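Local coordinates for ATP-dependent Clp protease adapter protein CLPS1, chloroplastic (Arabidopsis thaliana, PDB 7D34), which acts as a small adapter that modulates the chloroplast ClpC chaperone and probably selects substrates for the plastid Clp protease, at residues N15-V20 with N38-A43; V23-K26 with G30-V33. All blocks are in the same frame, centred on the assembly; numbering follows the deposited sequence.

Contact 1 of 2, residues N15-V20 with N38-A43; sequences NKREYV and NIMQEA. With PHE (phenylalanine), chain D; ALA (alanine), chain E.
The N-degron pocket of this ClpS domain is walled here by helices 17-27 and 33-46, which meet through Arg17, Val20 and Met40. Met40 SD sits over the centre of the Arg17 guanidinium, 3.5 Å above its plane. The Arg17 and Met40 side chains cross at about a right angle. The CA–CB bond of Met40 points toward helix 17-27; with CG anti to the backbone N (chi1 178°), CG comes to lie 3.7 Å from Val20 CG1. The other Val20 branch turns to the ligand, with CG2 3.5 Å from CD1 of the bound phenylalanine. Met40 CG also touches that ring, and Ala43 CB packs on its CE2 at 3.7 Å. With an alanine at Arg17, the Met40 sulfur is likely to lose the flat group it rests on and a gap to open beside the bound alanine. That ligand is gripped by backbone: its N donates to Asn15 O at 2.8 Å, and Arg17 N donates to its O at 3.1 Å. Asn11, Asp12 and His44 hold the phenylalanine by further hydrogen bonds. An apolar cleft between two helices, with polar groups at its mouth, is characteristic of N-degron recognition by ClpS adapters.

Contact 2 of 2, residues V23-K26 with G30-V33; sequences VLMK and GMTV
Met25 and Met31 come together where helix 17-27 gives way to the loop leading into helix 33-46. Met25 leads with its sulfur, Met31 with its CG. Met25 lays the sulfur against the backbone of 30-33. Its SD lies 3.2 Å from Val33 N and 3.3 Å from Thr32 C, a close approach to the peptide unit joining the two residues. Its CG is anti to its own carbonyl carbon (chi1 -56°), and bends at the next two torsions bring the sulfur and methyl across to the loop. The Met25 and Val33 side chains cross obliquely, with SD 3.9 Å from Val33 CB. Met31 makes the return contact with its CG rather than its sulfur. That CG stands 3.8 Å from Leu24 O and 4.2 Å from Met25 SD. It also faces Leu24 CB at 4.4 Å, a looser apolar contact. Beyond the loop, the Met31 and Leu24 side chains both pack on Ala36 of helix 33-46. The CA–CB bond of Thr32 points away from helix 17-27. Thr32 occupies the N-cap position, and its OG1 is hydrogen-bonded to Asn35 N. The arrangement is that of a helix-loop-helix connection in the ClpS fold, in which the loop packs back on the end of the first helix and a threonine N-cap starts the second.

Both contacts use helix 17-27, but at different points along it. Contact 1 is partly buried and joins the start of that helix to the middle of helix 33-46 beside the bound ligands. Contact 2 lies at the surface, near the other end of the helix, and holds the short loop that links the two. Their chemistry follows their place. A cationic group and an apolar wall meet in contact 1, where the peptide binds. Contact 2 is mostly thioether and aliphatic contact with a loop backbone. The two touch through Ile39 of segment 38-43: its CD1 is 3.6 Å from Met31 CE, and its CB is 4.0 Å from Leu24 CD1.

Contact 1 of 2, residues N15-V20 with N38-A43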
loop_
_atom_site.group_PDB
_atom_site.type_symbol
_atom_site.label_atom_id
_atom_site.label_comp_id
_atom_site.label_asym_id
_atom_site.label_seq_id
_atom_site.Cartn_x
_atom_site.Cartn_y
_atom_site.Cartn_z
ATOM N N ASN A 15 7.343 -10.160 13.869
ATOM C CA ASN A 15 6.965 -11.261 13.001
ATOM C C ASN A 15 7.976 -11.494 11.886
ATOM O O ASN A 15 8.594 -10.560 11.364
ATOM C CB ASN A 15 5.598 -10.973 12.385
ATOM C CG ASN A 15 4.489 -11.009 13.404
ATOM O OD1 ASN A 15 4.197 -12.057 14.004
ATOM N ND2 ASN A 15 3.895 -9.845 13.655
ATOM N N LYS A 16 8.124 -12.762 11.515
ATOM C CA LYS A 16 9.047 -13.137 10.463
ATOM C C LYS A 16 8.367 -12.962 9.107
ATOM O O LYS A 16 7.144 -13.094 8.985
ATOM C CB LYS A 16 9.479 -14.596 10.632
ATOM C CG LYS A 16 10.166 -14.947 11.958
ATOM C CD LYS A 16 9.230 -14.854 13.179
ATOM C CE LYS A 16 7.990 -15.766 13.115
ATOM N NZ LYS A 16 6.922 -15.184 13.948
ATOM N N ARG A 17 9.166 -12.663 8.075
ATOM C CA ARG A 17 8.570 -12.433 6.763
ATOM C C ARG A 17 7.668 -13.588 6.348
ATOM O O ARG A 17 6.556 -13.370 5.875
ATOM C CB ARG A 17 9.639 -12.198 5.696
ATOM C CG ARG A 17 10.587 -11.024 5.963
ATOM C CD ARG A 17 11.782 -11.132 5.034
ATOM N NE ARG A 17 11.432 -10.597 3.708
ATOM C CZ ARG A 17 11.252 -9.308 3.432
ATOM N NH1 ARG A 17 10.917 -8.937 2.201
ATOM N NH2 ARG A 17 11.388 -8.401 4.397
ATOM N N GLU A 18 8.119 -14.823 6.549
ATOM C CA GLU A 18 7.350 -15.978 6.097
ATOM C C GLU A 18 6.066 -16.105 6.899
ATOM O O GLU A 18 5.024 -16.461 6.348
ATOM C CB GLU A 18 8.148 -17.291 6.198
ATOM C CG GLU A 18 7.313 -18.467 5.675
ATOM C CD GLU A 18 8.019 -19.814 5.735
ATOM O OE1 GLU A 18 8.995 -19.937 6.517
ATOM O OE2 GLU A 18 7.612 -20.728 4.978
ATOM N N TYR A 19 6.125 -15.840 8.212
ATOM C CA TYR A 19 4.909 -15.888 9.024
ATOM C C TYR A 19 3.876 -14.872 8.549
ATOM O O TYR A 19 2.685 -15.192 8.448
ATOM C CB TYR A 19 5.209 -15.629 10.508
ATOM C CG TYR A 19 3.980 -15.726 11.394
ATOM C CD1 TYR A 19 3.350 -16.942 11.584
ATOM C CD2 TYR A 19 3.434 -14.593 11.998
ATOM C CE1 TYR A 19 2.232 -17.029 12.377
ATOM C CE2 TYR A 19 2.335 -14.665 12.766
ATOM C CZ TYR A 19 1.727 -15.878 12.972
ATOM O OH TYR A 19 0.609 -15.891 13.763
ATOM N N VAL A 20 4.308 -13.628 8.298
ATOM C CA VAL A 20 3.405 -12.604 7.768
ATOM C C VAL A 20 2.678 -13.137 6.540
ATOM O O VAL A 20 1.451 -13.009 6.414
ATOM C CB VAL A 20 4.176 -11.307 7.448
ATOM C CG1 VAL A 20 3.255 -10.299 6.801
ATOM C CG2 VAL A 20 4.829 -10.668 8.669
ATOM N N ASN A 38 3.892 -9.777 -1.860
ATOM C CA ASN A 38 3.914 -8.360 -2.243
ATOM C C ASN A 38 3.506 -7.476 -1.081
ATOM O O ASN A 38 4.158 -6.465 -0.797
ATOM C CB ASN A 38 2.989 -8.055 -3.439
ATOM C CG ASN A 38 3.631 -8.390 -4.780
ATOM O OD1 ASN A 38 4.648 -9.072 -4.798
ATOM N ND2 ASN A 38 3.052 -7.918 -5.900
ATOM N N ILE A 39 2.402 -7.833 -0.422
ATOM C CA ILE A 39 1.894 -7.061 0.705
ATOM C C ILE A 39 2.934 -7.025 1.817
ATOM O O ILE A 39 3.251 -5.969 2.361
ATOM C CB ILE A 39 0.544 -7.638 1.185
ATOM C CG1 ILE A 39 -0.494 -7.586 0.055
ATOM C CG2 ILE A 39 -0.026 -6.847 2.373
ATOM C CD1 ILE A 39 -1.856 -8.246 0.317
ATOM N N MET A 40 3.457 -8.178 2.198
ATOM C CA MET A 40 4.512 -8.204 3.196
ATOM C C MET A 40 5.713 -7.331 2.797
ATOM O O MET A 40 6.186 -6.506 3.596
ATOM C CB MET A 40 4.896 -9.651 3.415
ATOM C CG MET A 40 6.027 -9.781 4.393
ATOM S SD MET A 40 7.727 -9.651 3.791
ATOM C CE MET A 40 7.818 -10.992 2.640
ATOM N N GLN A 41 6.180 -7.473 1.543
ATOM C CA GLN A 41 7.287 -6.663 1.032
ATOM C C GLN A 41 6.976 -5.169 1.168
ATOM O O GLN A 41 7.782 -4.395 1.702
ATOM C CB GLN A 41 7.559 -7.042 -0.428
ATOM C CG GLN A 41 8.571 -8.201 -0.590
ATOM C CD GLN A 41 8.531 -8.826 -1.951
ATOM O OE1 GLN A 41 7.850 -8.337 -2.837
ATOM N NE2 GLN A 41 9.252 -9.933 -2.124
ATOM N N GLU A 42 5.765 -4.769 0.775
ATOM C CA GLU A 42 5.401 -3.357 0.753
ATOM C C GLU A 42 5.299 -2.775 2.155
ATOM O O GLU A 42 5.691 -1.633 2.382
ATOM C CB GLU A 42 4.066 -3.196 0.034
ATOM C CG GLU A 42 4.216 -3.232 -1.474
ATOM C CD GLU A 42 5.328 -2.271 -1.984
ATOM O OE1 GLU A 42 5.091 -1.040 -2.046
ATOM O OE2 GLU A 42 6.430 -2.756 -2.347
ATOM N N ALA A 43 4.736 -3.518 3.103
ATOM C CA ALA A 43 4.681 -3.033 4.482
ATOM C C ALA A 43 6.077 -2.924 5.072
ATOM O O ALA A 43 6.375 -1.989 5.817
ATOM C CB ALA A 43 3.806 -3.956 5.331
HETATM N N PHE D . 9.590 -6.234 9.335
HETATM C CA PHE D . 9.507 -7.693 9.639
HETATM C C PHE D . 10.904 -8.314 9.727
HETATM O O PHE D . 11.851 -7.828 9.094
HETATM C CB PHE D . 8.665 -8.407 8.571
HETATM C CG PHE D . 7.306 -7.779 8.336
HETATM C CD1 PHE D . 6.399 -7.635 9.380
HETATM C CD2 PHE D . 6.933 -7.340 7.072
HETATM C CE1 PHE D . 5.143 -7.058 9.164
HETATM C CE2 PHE D . 5.682 -6.769 6.851
HETATM C CZ PHE D . 4.786 -6.631 7.901
HETATM N N ALA E . 11.022 -9.395 10.502
HETATM C CA ALA E . 12.316 -10.033 10.770
HETATM C C ALA E . 12.736 -11.100 9.742
HETATM O O ALA E . 11.908 -11.673 9.023
HETATM C CB ALA E . 12.297 -10.653 12.178
#

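Contact 2 of 2, residues V23-K26 with G30-V33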
loop_
_atom_site.group_PDB
_atom_site.type_symbol
_atom_site.label_atom_id
_atom_site.label_comp_id
_atom_site.label_asym_id
_atom_site.label_seq_id
_atom_site.Cartn_x
_atom_site.Cartn_y
_atom_site.Cartn_z
ATOM N N VAL A 23 0.015 -15.867 7.488
ATOM C CA VAL A 23 -1.192 -15.294 8.086
ATOM C C VAL A 23 -2.074 -14.670 7.008
ATOM O O VAL A 23 -3.298 -14.866 6.984
ATOM C CB VAL A 23 -0.817 -14.257 9.156
ATOM C CG1 VAL A 23 -2.070 -13.561 9.679
ATOM C CG2 VAL A 23 -0.076 -14.895 10.312
ATOM N N LEU A 24 -1.476 -13.878 6.114
ATOM C CA LEU A 24 -2.281 -13.266 5.064
ATOM C C LEU A 24 -3.038 -14.331 4.286
ATOM O O LEU A 24 -4.228 -14.180 3.992
ATOM C CB LEU A 24 -1.422 -12.451 4.108
ATOM C CG LEU A 24 -0.865 -11.153 4.704
ATOM C CD1 LEU A 24 0.248 -10.530 3.865
ATOM C CD2 LEU A 24 -2.021 -10.170 4.957
ATOM N N MET A 25 -2.349 -15.412 3.922
ATOM C CA MET A 25 -3.011 -16.474 3.181
ATOM C C MET A 25 -4.116 -17.129 3.992
ATOM O O MET A 25 -5.155 -17.506 3.444
ATOM C CB MET A 25 -2.005 -17.554 2.782
ATOM C CG MET A 25 -0.807 -17.123 2.001
ATOM S SD MET A 25 -1.138 -17.253 0.270
ATOM C CE MET A 25 -1.250 -19.003 0.063
ATOM N N LYS A 26 -3.913 -17.248 5.298
ATOM C CA LYS A 26 -4.891 -17.919 6.142
ATOM C C LYS A 26 -6.213 -17.168 6.185
ATOM O O LYS A 26 -7.275 -17.749 5.934
ATOM C CB LYS A 26 -4.345 -18.087 7.561
ATOM C CG LYS A 26 -5.321 -18.863 8.459
ATOM C CD LYS A 26 -4.689 -19.488 9.718
ATOM C CE LYS A 26 -4.458 -18.442 10.802
ATOM N NZ LYS A 26 -3.509 -18.952 11.857
ATOM N N GLY A 30 -9.350 -15.184 -0.996
ATOM C CA GLY A 30 -8.829 -15.024 -2.337
ATOM C C GLY A 30 -7.349 -14.766 -2.422
ATOM O O GLY A 30 -6.858 -14.436 -3.503
ATOM N N MET A 31 -6.625 -14.882 -1.322
ATOM C CA MET A 31 -5.246 -14.420 -1.289
ATOM C C MET A 31 -4.292 -15.462 -1.863
ATOM O O MET A 31 -4.304 -16.631 -1.465
ATOM C CB MET A 31 -4.861 -14.056 0.143
ATOM C CG MET A 31 -3.410 -13.677 0.348
ATOM S SD MET A 31 -2.941 -12.089 -0.353
ATOM C CE MET A 31 -4.010 -11.076 0.579
ATOM N N THR A 32 -3.482 -15.034 -2.823
ATOM C CA THR A 32 -2.457 -15.873 -3.416
ATOM C C THR A 32 -1.144 -15.661 -2.672
ATOM O O THR A 32 -0.929 -14.638 -2.015
ATOM C CB THR A 32 -2.283 -15.553 -4.907
ATOM O OG1 THR A 32 -1.660 -14.267 -5.045
ATOM C CG2 THR A 32 -3.638 -15.577 -5.671
ATOM N N VAL A 33 -0.255 -16.646 -2.774
ATOM C CA VAL A 33 1.055 -16.452 -2.175
ATOM C C VAL A 33 1.783 -15.305 -2.852
ATOM O O VAL A 33 2.588 -14.619 -2.214
ATOM C CB VAL A 33 1.850 -17.759 -2.232
ATOM C CG1 VAL A 33 2.244 -18.057 -3.617
ATOM C CG2 VAL A 33 3.061 -17.678 -1.394
#